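Methionine gamma-lyase (Trichomonas vaginalis, PDB 1PFF) belongs to the Cys/Met metabolism family of pyridoxal-phosphate-dependent enzymes, which share the aminotransferase-type fold. Local coordinates at residues A[23-28]-A[156-161]; A[27-32]-A[136-141]. All blocks are in the same frame, centred on the assembly; numbering follows the deposited sequence.

Interaction 1 of 2, residues A[23-28]-A[156-161]; sequences MGAIAA and GLVCSR
Ala25, on helix 22-33, points its single methyl at strand 156-160, where it lands between the carbonyl of Leu157 and the side chain of Val158. Ala25 CB lies 3.6 Å from Leu157 O and 3.7 Å from Val158 CG2, so one carbon touches the strand backbone and a side chain together. Val158 answers from its own side. With CG1 anti to the backbone N (chi1 -175°), Val158 CG2 falls beside that N and leans toward the helix, coming within 3.5 Å of Ala25 O. The same helix carbonyl accepts a hydrogen bond from Ser29 OG, so the Val158 methyl rests against an oxygen that already has a polar partner. With no side chain on Gly156, its CA faces the Ala25 methyl, Gly156 CA lying 4.3 Å from Ala25 CB. The axes of helix segment 23-28 and strand 156-160 come within 6.7 Å, their directions 35° apart. Leu157 offers this helix little but its carbonyl, because its side chain turns to the opposite face of the sheet, where it touches Cys16, Ala18 and His141. On the helix side, Val158 also meets Ile138 and Ile165. This is close helix-on-sheet packing in the large domain, made by an alanine methyl, a glycine and one valine branch. With no polar bond between the segments, contact rests on methyl shape against backbone and branch, and the strand's hydrogen bonds go to its sheet neighbours.

Interaction 2 of 2, residues A[27-32]-A[136-141]; sequences AASVWT and VDIVVH
Ser29 and Ile138 are the nearest backbone positions here, with Ser29 CA 7.9 Å from Ile138 CA, so helix 22-33 stands off from strand 138-142 and side chains bridge the gap. Ile138 and Val140, two residues apart on the strand, both face the helix, while Val139 between them points away. Ser29 reaches toward them with its hydroxyl. Ser29 OG is 3.7 Å from Val140 CG1 and 3.8 Å from Ile138 CG2, touching two methyls that themselves lie 4.2 Å apart. CG2, anti to the backbone N, is the Ile138 branch that touches OG; CG1 (chi1 -58°) lies beside that N and extends CD1 toward the helix as well, stopping short of closer contact. Ser29 chi1 of -64° holds OG beside its own backbone N, from where it hydrogen-bonds back to Ala25 O, one turn earlier in the helix. Backbone hydrogen bonds tie Ile138 and Val140 to Val119 of strand 116-120, and Val139 to Cys159 of strand 156-160, in the central sheet of the large domain. The hydroxyl is therefore buried yet satisfied within its own helix, and what it offers the strand is van der Waals contact with aliphatic carbon.

In the fold
Both interactions are buried and start from helix 22-33, which lies over one face of the seven-stranded sheet and meets two neighbouring strands. In interaction 1, on strand 156-160, a glycine and an alanine bring backbone close to backbone, and methyl meets carbonyl and valine. Interaction 2, about 5 Å away between centres and further along the helix, is bridged by side chains alone: a serine hydroxyl, bonded within its helix to Ala25 O, the oxygen interaction 1 touches, meets isoleucine and valine methyls. Val158 CG1 joins them, 3.4 Å from Ser29 OG and 3.6 Å from Ile138 CG2. Turned from the sheet, Ala27 packs on Ile176 of the second subunit, so the helix lies between sheet and subunit.

Interaction 1 of 2, residues A[23-28]-A[156-161]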
loop_
_atom_site.group_PDB
_atom_site.type_symbol
_atom_site.label_atom_id
_atom_site.label_comp_id
_atom_site.label_asym_id
_atom_site.label_seq_id
_atom_site.Cartn_x
_atom_site.Cartn_y
_atom_site.Cartn_z
ATOM N N MET A 23 -8.967 -7.126 -19.640
ATOM C CA MET A 23 -10.304 -6.985 -20.229
ATOM C C MET A 23 -10.732 -5.508 -20.305
ATOM O O MET A 23 -11.319 -5.071 -21.297
ATOM C CB MET A 23 -11.332 -7.822 -19.447
ATOM C CG MET A 23 -12.732 -7.838 -20.066
ATOM S SD MET A 23 -12.825 -8.746 -21.646
ATOM C CE MET A 23 -12.766 -7.441 -22.779
ATOM N N GLY A 24 -10.413 -4.746 -19.262
ATOM C CA GLY A 24 -10.656 -3.312 -19.257
ATOM C C GLY A 24 -9.949 -2.589 -20.395
ATOM O O GLY A 24 -10.522 -1.681 -20.999
ATOM N N ALA A 25 -8.720 -3.011 -20.707
ATOM C CA ALA A 25 -7.946 -2.445 -21.825
ATOM C C ALA A 25 -8.609 -2.755 -23.167
ATOM O O ALA A 25 -8.784 -1.854 -24.003
ATOM C CB ALA A 25 -6.508 -2.973 -21.809
ATOM N N ILE A 26 -8.979 -4.021 -23.359
ATOM C CA ILE A 26 -9.689 -4.450 -24.586
ATOM C C ILE A 26 -11.019 -3.714 -24.704
ATOM O O ILE A 26 -11.342 -3.152 -25.746
ATOM C CB ILE A 26 -9.932 -5.990 -24.597
ATOM C CG1 ILE A 26 -8.594 -6.751 -24.641
ATOM C CG2 ILE A 26 -10.841 -6.372 -25.777
ATOM C CD1 ILE A 26 -8.687 -8.228 -24.249
ATOM N N ALA A 27 -11.793 -3.733 -23.623
ATOM C CA ALA A 27 -13.123 -3.118 -23.611
ATOM C C ALA A 27 -13.086 -1.620 -23.891
ATOM O O ALA A 27 -13.863 -1.130 -24.716
ATOM C CB ALA A 27 -13.834 -3.397 -22.283
ATOM N N ALA A 28 -12.184 -0.896 -23.217
ATOM C CA ALA A 28 -12.085 0.557 -23.387
ATOM C C ALA A 28 -11.609 0.928 -24.781
ATOM O O ALA A 28 -11.863 2.034 -25.243
ATOM C CB ALA A 28 -11.168 1.194 -22.340
ATOM N N GLY A 156 -4.346 -3.464 -16.806
ATOM C CA GLY A 156 -4.225 -3.528 -18.252
ATOM C C GLY A 156 -3.557 -2.276 -18.776
ATOM O O GLY A 156 -3.394 -1.297 -18.042
ATOM N N LEU A 157 -3.170 -2.306 -20.047
ATOM C CA LEU A 157 -2.529 -1.158 -20.675
ATOM C C LEU A 157 -2.999 -1.042 -22.113
ATOM O O LEU A 157 -3.168 -2.054 -22.779
ATOM C CB LEU A 157 -1.007 -1.317 -20.635
ATOM C CG LEU A 157 -0.351 -1.407 -19.250
ATOM C CD1 LEU A 157 0.993 -2.059 -19.382
ATOM C CD2 LEU A 157 -0.228 -0.031 -18.622
ATOM N N VAL A 158 -3.231 0.188 -22.565
ATOM C CA VAL A 158 -3.545 0.481 -23.966
ATOM C C VAL A 158 -2.516 1.484 -24.506
ATOM O O VAL A 158 -2.330 2.550 -23.910
ATOM C CB VAL A 158 -4.968 1.116 -24.130
ATOM C CG1 VAL A 158 -5.325 1.293 -25.590
ATOM C CG2 VAL A 158 -6.030 0.285 -23.449
ATOM N N CYS A 159 -1.875 1.156 -25.628
ATOM C CA CYS A 159 -0.879 2.026 -26.246
ATOM C C CYS A 159 -1.269 2.380 -27.671
ATOM O O CYS A 159 -1.603 1.496 -28.464
ATOM C CB CYS A 159 0.483 1.341 -26.279
ATOM S SG CYS A 159 1.028 0.795 -24.655
ATOM N N SER A 160 -1.194 3.667 -28.005
ATOM C CA SER A 160 -1.597 4.142 -29.330
ATOM C C SER A 160 -1.150 5.590 -29.543
ATOM O O SER A 160 -0.378 6.135 -28.734
ATOM C CB SER A 160 -3.125 4.007 -29.500
ATOM O OG SER A 160 -3.516 4.121 -30.865
ATOM N N ARG A 161 -1.629 6.196 -30.631
ATOM C CA ARG A 161 -1.448 7.628 -30.898
ATOM C C ARG A 161 -2.129 8.435 -29.801
ATOM O O ARG A 161 -3.108 7.967 -29.209
ATOM C CB ARG A 161 -2.094 8.018 -32.233
ATOM C CG ARG A 161 -1.836 7.077 -33.385
ATOM C CD ARG A 161 -2.172 7.646 -34.758
ATOM N NE ARG A 161 -3.501 8.257 -34.827
ATOM C CZ ARG A 161 -4.572 7.693 -35.384
ATOM N NH1 ARG A 161 -4.502 6.478 -35.916
ATOM N NH2 ARG A 161 -5.729 8.350 -35.400
#

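Interaction 2 of 2, residues A[27-32]-A[136-141]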
loop_
_atom_site.group_PDB
_atom_site.type_symbol
_atom_site.label_atom_id
_atom_site.label_comp_id
_atom_site.label_asym_id
_atom_site.label_seq_id
_atom_site.Cartn_x
_atom_site.Cartn_y
_atom_site.Cartn_z
ATOM N N ALA A 27 -11.793 -3.733 -23.623
ATOM C CA ALA A 27 -13.123 -3.118 -23.611
ATOM C C ALA A 27 -13.086 -1.620 -23.891
ATOM O O ALA A 27 -13.863 -1.130 -24.716
ATOM C CB ALA A 27 -13.834 -3.397 -22.283
ATOM N N ALA A 28 -12.184 -0.896 -23.217
ATOM C CA ALA A 28 -12.085 0.557 -23.387
ATOM C C ALA A 28 -11.609 0.928 -24.781
ATOM O O ALA A 28 -11.863 2.034 -25.243
ATOM C CB ALA A 28 -11.168 1.194 -22.340
ATOM N N SER A 29 -10.919 0.008 -25.447
ATOM C CA SER A 29 -10.532 0.230 -26.835
ATOM C C SER A 29 -11.733 -0.034 -27.761
ATOM O O SER A 29 -12.158 0.859 -28.507
ATOM C CB SER A 29 -9.337 -0.646 -27.205
ATOM O OG SER A 29 -8.186 -0.287 -26.454
ATOM N N VAL A 30 -12.304 -1.236 -27.694
ATOM C CA VAL A 30 -13.363 -1.612 -28.643
ATOM C C VAL A 30 -14.682 -0.850 -28.493
ATOM O O VAL A 30 -15.217 -0.373 -29.493
ATOM C CB VAL A 30 -13.608 -3.158 -28.745
ATOM C CG1 VAL A 30 -12.311 -3.889 -29.096
ATOM C CG2 VAL A 30 -14.258 -3.730 -27.482
ATOM N N TRP A 31 -15.208 -0.715 -27.273
ATOM C CA TRP A 31 -16.483 -0.003 -27.113
ATOM C C TRP A 31 -16.349 1.465 -27.550
ATOM O O TRP A 31 -17.290 2.041 -28.083
ATOM C CB TRP A 31 -16.991 -0.038 -25.669
ATOM C CG TRP A 31 -17.419 -1.378 -25.112
ATOM C CD1 TRP A 31 -16.768 -2.106 -24.149
ATOM C CD2 TRP A 31 -18.618 -2.105 -25.414
ATOM N NE1 TRP A 31 -17.475 -3.249 -23.854
ATOM C CE2 TRP A 31 -18.610 -3.281 -24.625
ATOM C CE3 TRP A 31 -19.692 -1.897 -26.291
ATOM C CZ2 TRP A 31 -19.636 -4.235 -24.677
ATOM C CZ3 TRP A 31 -20.717 -2.851 -26.343
ATOM C CH2 TRP A 31 -20.675 -4.004 -25.535
ATOM N N THR A 32 -15.179 2.066 -27.319
ATOM C CA THR A 32 -14.950 3.470 -27.678
ATOM C C THR A 32 -15.106 3.741 -29.177
ATOM O O THR A 32 -15.597 4.805 -29.583
ATOM C CB THR A 32 -13.540 3.900 -27.214
ATOM O OG1 THR A 32 -13.477 3.848 -25.785
ATOM C CG2 THR A 32 -13.269 5.370 -27.537
ATOM N N VAL A 136 0.217 -1.552 -36.650
ATOM C CA VAL A 136 -0.936 -1.733 -35.772
ATOM C C VAL A 136 -1.329 -0.380 -35.163
ATOM O O VAL A 136 -0.463 0.449 -34.887
ATOM C CB VAL A 136 -0.614 -2.781 -34.670
ATOM C CG1 VAL A 136 -1.650 -2.788 -33.556
ATOM C CG2 VAL A 136 -0.487 -4.160 -35.302
ATOM N N ASP A 137 -2.628 -0.145 -34.979
ATOM C CA ASP A 137 -3.089 1.129 -34.412
ATOM C C ASP A 137 -3.084 1.150 -32.895
ATOM O O ASP A 137 -2.664 2.128 -32.276
ATOM C CB ASP A 137 -4.481 1.465 -34.929
ATOM C CG ASP A 137 -4.493 1.664 -36.416
ATOM O OD1 ASP A 137 -3.943 2.688 -36.879
ATOM O OD2 ASP A 137 -4.974 0.820 -37.189
ATOM N N ILE A 138 -3.553 0.062 -32.295
ATOM C CA ILE A 138 -3.674 -0.016 -30.843
ATOM C C ILE A 138 -3.109 -1.346 -30.355
ATOM O O ILE A 138 -3.422 -2.406 -30.916
ATOM C CB ILE A 138 -5.176 0.088 -30.416
ATOM C CG1 ILE A 138 -5.814 1.391 -30.923
ATOM C CG2 ILE A 138 -5.306 -0.036 -28.889
ATOM C CD1 ILE A 138 -7.305 1.540 -30.558
ATOM N N VAL A 139 -2.304 -1.290 -29.297
ATOM C CA VAL A 139 -1.817 -2.488 -28.625
ATOM C C VAL A 139 -2.399 -2.528 -27.211
ATOM O O VAL A 139 -2.408 -1.505 -26.517
ATOM C CB VAL A 139 -0.274 -2.511 -28.557
ATOM C CG1 VAL A 139 0.228 -3.612 -27.625
ATOM C CG2 VAL A 139 0.316 -2.714 -29.945
ATOM N N VAL A 140 -2.901 -3.694 -26.812
ATOM C CA VAL A 140 -3.409 -3.918 -25.460
ATOM C C VAL A 140 -2.602 -4.992 -24.710
ATOM O O VAL A 140 -2.051 -5.910 -25.320
ATOM C CB VAL A 140 -4.932 -4.259 -25.437
ATOM C CG1 VAL A 140 -5.767 -3.062 -26.005
ATOM C CG2 VAL A 140 -5.239 -5.570 -26.179
ATOM N N HIS A 141 -2.568 -4.864 -23.386
ATOM C CA HIS A 141 -1.892 -5.814 -22.512
ATOM C C HIS A 141 -2.738 -6.117 -21.289
ATOM O O HIS A 141 -3.425 -5.237 -20.775
ATOM C CB HIS A 141 -0.594 -5.198 -21.984
ATOM C CG HIS A 141 0.485 -5.055 -23.007
ATOM N ND1 HIS A 141 1.377 -6.068 -23.298
ATOM C CD2 HIS A 141 0.858 -3.995 -23.765
ATOM C CE1 HIS A 141 2.227 -5.650 -24.219
ATOM N NE2 HIS A 141 1.937 -4.395 -24.517
#